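Local coordinates for amine Dehydrogenase (Pseudomonas putida, PDB 1JMX), which probably takes part in electron transfer, its chain carrying two c-type hemes within a quinohemoprotein amine dehydrogenase, at residues S6-K11 / K62-K67; M39-M44 / D55-L60; R347-G352 / V357-Y362. One frame throughout, in Å; residues are numbered along the deposited sequence.

Contact 1: S6-K11 / K62-K67; sequences SLLQNK and KYLADK
Leu8 and Tyr63 mark the nearest backbone approach of helix segments 6-11 and 62-67, yet their CA atoms stay 9.2 Å apart, so these two segments meet through side chains alone. No hydrogen bond joins the segments, and only 100 Å² of surface is buried between them. Leu8 supplies more than half of that area. Its CD1 comes obliquely to the Tyr63 ring at CE1, 3.6 Å away, and the two side chains cross at about a right angle. In Tyr63, CG anti to the backbone N (chi1 178°) sets the ring beside its own carbonyl carbon, with CE1 turned to Leu8. The second Leu8 methyl, CD2, makes a looser apolar contact with CD2 of Leu64 at 4.5 Å. Away from this junction, Lys62 NZ and Asp66 OD2 form a salt bridge of 2.7 Å one turn apart on the same helix; Lys62 NZ also pairs with Asp208. Helix 4-12, which carries Cys12, so meets the end of helix 54-67, a pairing that resembles the N- and C-terminal helix contact of class I cytochromes c. Leu8 also packs on Tyr24 of strand 23-24, Leu64 lies on Ile27 and close to a heme, and Lys62 and Ala65 touch strand 223-233 of the barrel.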
# COMPACT_ATOMS: atom_id res chain seq x y z
N SER A 6 -11.76 -4.49 34.22
CA SER A 6 -10.71 -5.27 34.86
C SER A 6 -9.67 -5.72 33.86
O SER A 6 -8.49 -5.76 34.18
CB SER A 6 -11.29 -6.45 35.65
OG SER A 6 -11.14 -7.67 34.95
N LEU A 7 -10.10 -6.07 32.64
CA LEU A 7 -9.19 -6.49 31.58
C LEU A 7 -8.35 -5.30 31.13
O LEU A 7 -7.18 -5.45 30.79
CB LEU A 7 -9.96 -7.05 30.38
CG LEU A 7 -10.26 -8.54 30.36
CD1 LEU A 7 -11.12 -8.89 29.16
CD2 LEU A 7 -8.96 -9.32 30.32
N LEU A 8 -8.97 -4.13 31.11
CA LEU A 8 -8.30 -2.89 30.73
C LEU A 8 -7.09 -2.67 31.63
O LEU A 8 -6.02 -2.29 31.17
CB LEU A 8 -9.25 -1.71 30.93
CG LEU A 8 -9.78 -0.98 29.70
CD1 LEU A 8 -10.47 0.28 30.18
CD2 LEU A 8 -8.64 -0.65 28.75
N GLN A 9 -7.28 -2.89 32.92
CA GLN A 9 -6.22 -2.72 33.89
C GLN A 9 -5.18 -3.84 33.87
O GLN A 9 -3.99 -3.58 33.82
CB GLN A 9 -6.82 -2.58 35.28
CG GLN A 9 -5.82 -2.22 36.36
CD GLN A 9 -5.77 -3.27 37.43
OE1 GLN A 9 -5.14 -4.31 37.26
NE2 GLN A 9 -6.48 -3.04 38.52
N ASN A 10 -5.64 -5.09 33.89
CA ASN A 10 -4.76 -6.26 33.89
C ASN A 10 -3.85 -6.37 32.66
O ASN A 10 -2.75 -6.92 32.75
CB ASN A 10 -5.57 -7.56 33.94
CG ASN A 10 -6.22 -7.83 35.29
OD1 ASN A 10 -6.27 -6.96 36.18
ND2 ASN A 10 -6.75 -9.04 35.44
N LYS A 11 -4.33 -5.89 31.52
CA LYS A 11 -3.59 -6.00 30.27
C LYS A 11 -2.95 -4.75 29.68
O LYS A 11 -2.02 -4.85 28.89
CB LYS A 11 -4.52 -6.61 29.22
CG LYS A 11 -5.03 -8.01 29.54
CD LYS A 11 -3.99 -9.06 29.21
CE LYS A 11 -4.46 -10.44 29.57
NZ LYS A 11 -3.43 -11.46 29.24
N LYS A 62 -15.36 -4.82 22.35
CA LYS A 62 -16.77 -4.57 22.63
C LYS A 62 -16.89 -3.44 23.65
O LYS A 62 -17.62 -2.47 23.44
CB LYS A 62 -17.44 -5.84 23.17
CG LYS A 62 -18.92 -5.68 23.57
CD LYS A 62 -19.83 -5.62 22.35
CE LYS A 62 -21.30 -5.57 22.74
NZ LYS A 62 -21.79 -4.21 23.07
N TYR A 63 -16.11 -3.55 24.72
CA TYR A 63 -16.11 -2.56 25.79
C TYR A 63 -15.71 -1.17 25.29
O TYR A 63 -16.39 -0.18 25.56
CB TYR A 63 -15.16 -3.00 26.92
CG TYR A 63 -15.08 -2.00 28.05
CD1 TYR A 63 -13.97 -1.15 28.19
CD2 TYR A 63 -16.13 -1.86 28.96
CE1 TYR A 63 -13.92 -0.18 29.20
CE2 TYR A 63 -16.09 -0.89 29.98
CZ TYR A 63 -14.99 -0.06 30.09
OH TYR A 63 -14.96 0.91 31.07
N LEU A 64 -14.62 -1.10 24.55
CA LEU A 64 -14.13 0.18 24.05
C LEU A 64 -14.98 0.76 22.92
O LEU A 64 -15.16 1.97 22.84
CB LEU A 64 -12.67 0.05 23.64
CG LEU A 64 -11.78 -0.33 24.82
CD1 LEU A 64 -10.43 -0.83 24.33
CD2 LEU A 64 -11.64 0.86 25.76
N ALA A 65 -15.54 -0.10 22.08
CA ALA A 65 -16.37 0.33 20.97
C ALA A 65 -17.68 0.98 21.45
O ALA A 65 -18.20 1.88 20.81
CB ALA A 65 -16.67 -0.85 20.05
N ASP A 66 -18.20 0.50 22.57
CA ASP A 66 -19.42 1.04 23.15
C ASP A 66 -19.13 2.32 23.91
O ASP A 66 -19.82 3.32 23.73
CB ASP A 66 -20.06 0.03 24.10
CG ASP A 66 -20.79 -1.09 23.39
OD1 ASP A 66 -20.49 -1.40 22.21
OD2 ASP A 66 -21.67 -1.68 24.02
N LYS A 67 -18.11 2.29 24.77
CA LYS A 67 -17.71 3.45 25.57
C LYS A 67 -17.20 4.62 24.73
O LYS A 67 -17.60 5.78 24.93
CB LYS A 67 -16.63 3.05 26.58
CG LYS A 67 -17.08 3.07 28.03
CD LYS A 67 -18.31 2.17 28.24
CE LYS A 67 -18.07 0.74 27.73
NZ LYS A 67 -19.28 -0.16 27.66

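Contact 2: M39-M44 / D55-L60. With HEC (heme c), chain F.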
# COMPACT_ATOMS: atom_id res chain seq x y z
N MET A 39 -7.81 -2.87 15.71
CA MET A 39 -6.53 -2.53 15.08
C MET A 39 -5.51 -1.96 16.05
O MET A 39 -4.32 -2.23 15.92
CB MET A 39 -6.74 -1.57 13.91
CG MET A 39 -7.09 -2.27 12.60
SD MET A 39 -7.22 -1.13 11.21
CE MET A 39 -5.49 -0.66 11.00
N SER A 40 -5.96 -1.17 17.02
CA SER A 40 -5.07 -0.59 18.02
C SER A 40 -4.51 -1.67 18.93
O SER A 40 -3.32 -1.70 19.22
CB SER A 40 -5.79 0.45 18.85
OG SER A 40 -6.07 1.58 18.08
N ILE A 41 -5.39 -2.57 19.37
CA ILE A 41 -5.00 -3.67 20.25
C ILE A 41 -4.07 -4.64 19.53
O ILE A 41 -3.10 -5.13 20.11
CB ILE A 41 -6.23 -4.39 20.82
CG1 ILE A 41 -7.06 -3.42 21.66
CG2 ILE A 41 -5.79 -5.60 21.64
CD1 ILE A 41 -8.43 -3.92 22.07
N ALA A 42 -4.35 -4.89 18.25
CA ALA A 42 -3.52 -5.76 17.44
C ALA A 42 -2.13 -5.15 17.29
O ALA A 42 -1.14 -5.87 17.22
CB ALA A 42 -4.15 -5.97 16.08
N ARG A 43 -2.05 -3.82 17.24
CA ARG A 43 -0.76 -3.14 17.13
C ARG A 43 0.01 -3.35 18.42
O ARG A 43 1.23 -3.47 18.40
CB ARG A 43 -0.92 -1.64 16.86
CG ARG A 43 -1.41 -1.30 15.47
CD ARG A 43 -0.98 0.08 15.00
NE ARG A 43 -1.46 1.17 15.86
CZ ARG A 43 -0.75 1.70 16.85
NH1 ARG A 43 0.46 1.24 17.13
NH2 ARG A 43 -1.23 2.73 17.53
N MET A 44 -0.70 -3.38 19.54
CA MET A 44 -0.08 -3.58 20.83
C MET A 44 0.60 -4.94 20.90
O MET A 44 1.66 -5.08 21.50
CB MET A 44 -1.11 -3.45 21.95
CG MET A 44 -1.77 -2.11 22.03
SD MET A 44 -0.58 -0.77 22.17
CE MET A 44 -0.89 0.16 20.60
N ASP A 55 -10.33 -14.21 22.75
CA ASP A 55 -11.54 -14.02 23.55
C ASP A 55 -11.49 -12.71 24.32
O ASP A 55 -12.43 -11.92 24.26
CB ASP A 55 -11.71 -15.17 24.54
CG ASP A 55 -12.25 -16.44 23.89
OD1 ASP A 55 -13.04 -17.15 24.55
OD2 ASP A 55 -11.87 -16.74 22.73
N ASP A 56 -10.41 -12.49 25.06
CA ASP A 56 -10.24 -11.27 25.84
C ASP A 56 -10.12 -10.04 24.95
O ASP A 56 -10.52 -8.94 25.35
CB ASP A 56 -9.03 -11.38 26.77
CG ASP A 56 -9.26 -12.36 27.92
OD1 ASP A 56 -8.27 -12.68 28.61
OD2 ASP A 56 -10.41 -12.79 28.15
N ARG A 57 -9.56 -10.22 23.76
CA ARG A 57 -9.42 -9.12 22.82
C ARG A 57 -10.82 -8.73 22.38
O ARG A 57 -11.15 -7.55 22.35
CB ARG A 57 -8.54 -9.50 21.63
CG ARG A 57 -8.25 -8.34 20.68
CD ARG A 57 -7.17 -8.67 19.67
NE ARG A 57 -7.53 -9.82 18.85
CZ ARG A 57 -6.83 -10.25 17.81
NH1 ARG A 57 -5.71 -9.64 17.44
NH2 ARG A 57 -7.26 -11.30 17.12
N ARG A 58 -11.66 -9.73 22.10
CA ARG A 58 -13.04 -9.48 21.69
C ARG A 58 -13.80 -8.74 22.78
O ARG A 58 -14.64 -7.89 22.49
CB ARG A 58 -13.78 -10.79 21.38
CG ARG A 58 -13.69 -11.22 19.93
CD ARG A 58 -14.64 -12.36 19.62
NE ARG A 58 -14.32 -13.57 20.37
CZ ARG A 58 -13.32 -14.39 20.07
NH1 ARG A 58 -12.53 -14.14 19.04
NH2 ARG A 58 -13.15 -15.51 20.77
N THR A 59 -13.50 -9.08 24.03
CA THR A 59 -14.16 -8.44 25.16
C THR A 59 -13.78 -6.96 25.23
O THR A 59 -14.65 -6.11 25.38
CB THR A 59 -13.80 -9.13 26.49
OG1 THR A 59 -14.21 -10.50 26.44
CG2 THR A 59 -14.50 -8.44 27.68
N LEU A 60 -12.49 -6.67 25.10
CA LEU A 60 -12.02 -5.28 25.15
C LEU A 60 -12.54 -4.43 24.01
O LEU A 60 -12.89 -3.27 24.21
CB LEU A 60 -10.50 -5.22 25.23
CG LEU A 60 -9.95 -5.47 26.64
CD1 LEU A 60 -8.44 -5.44 26.62
CD2 LEU A 60 -10.49 -4.41 27.60
FE HEC F . -0.97 0.61 24.16
CHA HEC F . -0.34 3.36 22.33
CHB HEC F . -4.28 0.96 23.58
CHC HEC F . -1.61 -2.17 26.04
CHD HEC F . 2.39 0.25 24.77
NA HEC F . -2.07 1.89 23.17
C1A HEC F . -1.66 2.98 22.46
C2A HEC F . -2.79 3.68 21.86
C3A HEC F . -3.89 3.00 22.22
C4A HEC F . -3.45 1.89 23.03
CMA HEC F . -5.32 3.35 21.84
CAA HEC F . -2.71 4.93 21.01
CBA HEC F . -2.73 4.54 19.55
CGA HEC F . -2.65 5.73 18.62
O1A HEC F . -2.58 6.88 19.08
O2A HEC F . -2.67 5.51 17.39
NB HEC F . -2.58 -0.39 24.69
C1B HEC F . -3.91 -0.11 24.36
C2B HEC F . -4.84 -1.02 24.91
C3B HEC F . -4.08 -1.91 25.63
C4B HEC F . -2.69 -1.52 25.48
CMB HEC F . -6.38 -0.99 24.74
CAB HEC F . -4.68 -3.06 26.42
CBB HEC F . -4.99 -4.37 25.70
NC HEC F . 0.15 -0.68 25.18
C1C HEC F . -0.28 -1.79 25.91
C2C HEC F . 0.82 -2.49 26.52
C3C HEC F . 1.93 -1.82 26.18
C4C HEC F . 1.52 -0.70 25.34
CMC HEC F . 0.70 -3.75 27.38
CAC HEC F . 3.29 -2.07 26.82
CBC HEC F . 4.24 -3.13 26.28
ND HEC F . 0.68 1.59 23.66
C1D HEC F . 1.99 1.32 23.98
C2D HEC F . 2.92 2.30 23.40
C3D HEC F . 2.11 3.17 22.72
C4D HEC F . 0.76 2.72 22.89
CMD HEC F . 4.44 2.34 23.54
CAD HEC F . 2.51 4.40 21.90
CBD HEC F . 2.92 4.13 20.46
CGD HEC F . 1.85 3.45 19.65
O1D HEC F . 2.00 2.26 19.34
O2D HEC F . 0.85 4.09 19.30
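Ile41 and Arg57 lie where segments 39-44 and 55-60 are nearest, their CA atoms 7.5 Å apart; the short axes run at 139°, roughly antiparallel. The tight part is apolar. Ile41 CG2 lies against Arg57 CG at 3.8 Å as the two side chains slide past each other in opposite directions, while Ile41 CD1 meets Leu60 CB at 4.0 Å. Ile41 and Leu60 continue onto the heme, Leu60 placing CD1 3.7 Å from HEC CBB. On the looser side Ala42 CB is 4.2 Å from Arg57 NH1, whose polar partners are Gln45 and the backbone of another protein chain. Beyond it, the exposed Asp55 pairs with Arg58 on its own helix.

Met44, bent at chi2 (-55°), brings SD to the heme iron at 2.5 Å, with His16 as the other axial ligand. Arg43 grips a propionate with both arms: NH1 gives a nearly straight bond to HEC O1D (2.9 Å, 176°), and NH2 reaches HEC O2D at 3.1 Å. NH2 also bonds to the second heme. A leucine in place of Arg43 would probably leave that propionate without its paired donors and the two hemes without a shared cationic link. Helix 34-48 touches both hemes, and helix 54-67 packs on it from one side and on helix 4-12 from another, where Leu7 and Leu8 touch Leu60.

Contact 3: R347-G352 / V357-Y362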
# COMPACT_ATOMS: atom_id res chain seq x y z
N ARG A 347 -41.22 4.93 -13.72
CA ARG A 347 -42.59 4.75 -13.25
C ARG A 347 -42.61 4.62 -11.74
O ARG A 347 -41.81 3.89 -11.17
CB ARG A 347 -43.20 3.49 -13.87
CG ARG A 347 -43.34 3.57 -15.37
CD ARG A 347 -44.39 4.60 -15.76
NE ARG A 347 -44.15 5.16 -17.08
CZ ARG A 347 -44.09 4.47 -18.21
NH1 ARG A 347 -44.26 3.15 -18.22
NH2 ARG A 347 -43.84 5.09 -19.35
N GLU A 348 -43.50 5.36 -11.09
CA GLU A 348 -43.57 5.25 -9.65
C GLU A 348 -44.37 4.00 -9.36
O GLU A 348 -45.57 3.95 -9.62
CB GLU A 348 -44.24 6.46 -9.02
CG GLU A 348 -43.36 7.16 -7.96
CD GLU A 348 -43.01 6.26 -6.76
OE1 GLU A 348 -42.54 5.10 -6.95
OE2 GLU A 348 -43.18 6.73 -5.60
N VAL A 349 -43.67 2.96 -8.92
CA VAL A 349 -44.30 1.68 -8.59
C VAL A 349 -45.05 1.79 -7.26
O VAL A 349 -44.68 2.58 -6.40
CB VAL A 349 -43.24 0.55 -8.50
CG1 VAL A 349 -43.88 -0.77 -8.14
CG2 VAL A 349 -42.52 0.42 -9.84
N ALA A 350 -46.12 1.01 -7.12
CA ALA A 350 -46.92 1.01 -5.90
C ALA A 350 -47.63 -0.31 -5.65
O ALA A 350 -47.92 -1.07 -6.58
CB ALA A 350 -47.95 2.13 -5.95
N VAL A 351 -47.82 -0.62 -4.37
CA VAL A 351 -48.54 -1.82 -3.95
C VAL A 351 -49.58 -1.26 -3.00
O VAL A 351 -49.31 -1.05 -1.81
CB VAL A 351 -47.64 -2.84 -3.23
CG1 VAL A 351 -48.44 -4.11 -2.93
CG2 VAL A 351 -46.42 -3.17 -4.09
N GLY A 352 -50.76 -0.97 -3.53
CA GLY A 352 -51.80 -0.36 -2.73
C GLY A 352 -51.42 1.10 -2.71
O GLY A 352 -51.21 1.71 -3.77
N VAL A 357 -40.30 2.98 -4.92
CA VAL A 357 -39.36 2.53 -5.95
C VAL A 357 -39.77 2.90 -7.37
O VAL A 357 -40.95 3.09 -7.65
CB VAL A 357 -39.15 1.01 -5.88
CG1 VAL A 357 -38.20 0.68 -4.75
CG2 VAL A 357 -40.49 0.31 -5.67
N ASN A 358 -38.80 2.99 -8.26
CA ASN A 358 -39.10 3.33 -9.64
C ASN A 358 -38.79 2.20 -10.62
O ASN A 358 -37.96 1.33 -10.33
CB ASN A 358 -38.38 4.61 -10.05
CG ASN A 358 -38.85 5.82 -9.25
OD1 ASN A 358 -40.01 5.91 -8.85
ND2 ASN A 358 -37.94 6.76 -9.01
N LEU A 359 -39.51 2.19 -11.73
CA LEU A 359 -39.35 1.18 -12.79
C LEU A 359 -39.05 1.92 -14.09
O LEU A 359 -39.83 2.75 -14.54
CB LEU A 359 -40.64 0.37 -12.95
CG LEU A 359 -40.65 -0.86 -13.85
CD1 LEU A 359 -39.61 -1.85 -13.41
CD2 LEU A 359 -42.03 -1.52 -13.80
N ALA A 360 -37.89 1.63 -14.68
CA ALA A 360 -37.51 2.28 -15.93
C ALA A 360 -38.09 1.54 -17.11
O ALA A 360 -37.86 0.34 -17.28
CB ALA A 360 -36.00 2.33 -16.05
N VAL A 361 -38.93 2.23 -17.87
CA VAL A 361 -39.51 1.66 -19.07
C VAL A 361 -38.65 2.26 -20.16
O VAL A 361 -38.45 3.47 -20.17
CB VAL A 361 -40.97 2.11 -19.28
CG1 VAL A 361 -41.51 1.58 -20.61
CG2 VAL A 361 -41.82 1.61 -18.14
N TYR A 362 -38.10 1.44 -21.04
CA TYR A 362 -37.25 2.00 -22.08
C TYR A 362 -37.53 1.41 -23.44
O TYR A 362 -38.08 0.31 -23.56
CB TYR A 362 -35.77 1.80 -21.72
CG TYR A 362 -35.27 0.38 -21.87
CD1 TYR A 362 -34.51 0.01 -22.98
CD2 TYR A 362 -35.55 -0.59 -20.90
CE1 TYR A 362 -34.04 -1.29 -23.13
CE2 TYR A 362 -35.08 -1.90 -21.04
CZ TYR A 362 -34.32 -2.23 -22.16
OH TYR A 362 -33.84 -3.51 -22.31
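Arg347 and Leu359 form an antiparallel hydrogen-bonded pair, each backbone N-H serving the other's carbonyl. The bond from Arg347 N to Leu359 O is short but bent, 2.7 Å with an N-H...O angle of 133°, and its donor is tilted from the carbonyl plane. The return bond from Leu359 N to Arg347 O is 2.9 Å long and uses a lone pair in the carbonyl plane. Arg347 O has a second visitor, the CA-H of Asn358, with CA 3.2 Å away. One step on, Val349 N donates to Val357 O at 3.0 Å, approaching nearly along the C=O axis. Between these bonds Glu348 and Asn358 make a non-hydrogen-bonded pair on the face of the sheet opposite Arg347 and Leu359. There Glu348 OE2 takes a weak bond from Gly356 N.

Apolar contacts fill the side away from Glu348: Val349 CG2, anti to its carbonyl carbon, reaches Leu359 CB at 3.6 Å, and Val349 CB lies 4.0 Å from Val357 CG2. The outer backbone edges are satisfied by neighbouring segments: Ala350 bonds with Asp314 and Gly352 with Lys312, while Ala360 bonds with Ala292 and Ile294. The short strand axes, 129° apart, show a strong twist. This is the 345-351/354-362 beta hairpin within a mixed sheet, consistent with the immunoglobulin-like sandwich of E-set domains, here domain III.

How the contacts relate
From the N terminus, helix 4-12 waits about fifty residues for its partner in contact 1. Within that span the chain turns back sooner, bringing 39-44 and 55-60 together as contact 2, so the smaller loop sits wholly inside the larger. Both use helix 54-67, their centres are 9 Å apart, and Leu7 bridges them with CD1 3.7 Å from Thr59 CG2. Together they tie three helices of the heme-binding region. Contact 3 opens only after the barrel strands have passed, and closes a very short loop in domain III. It lies on the opposite side of the chain's centre, its nearest atoms about 32 Å from contact 1 and about 35 Å from contact 2.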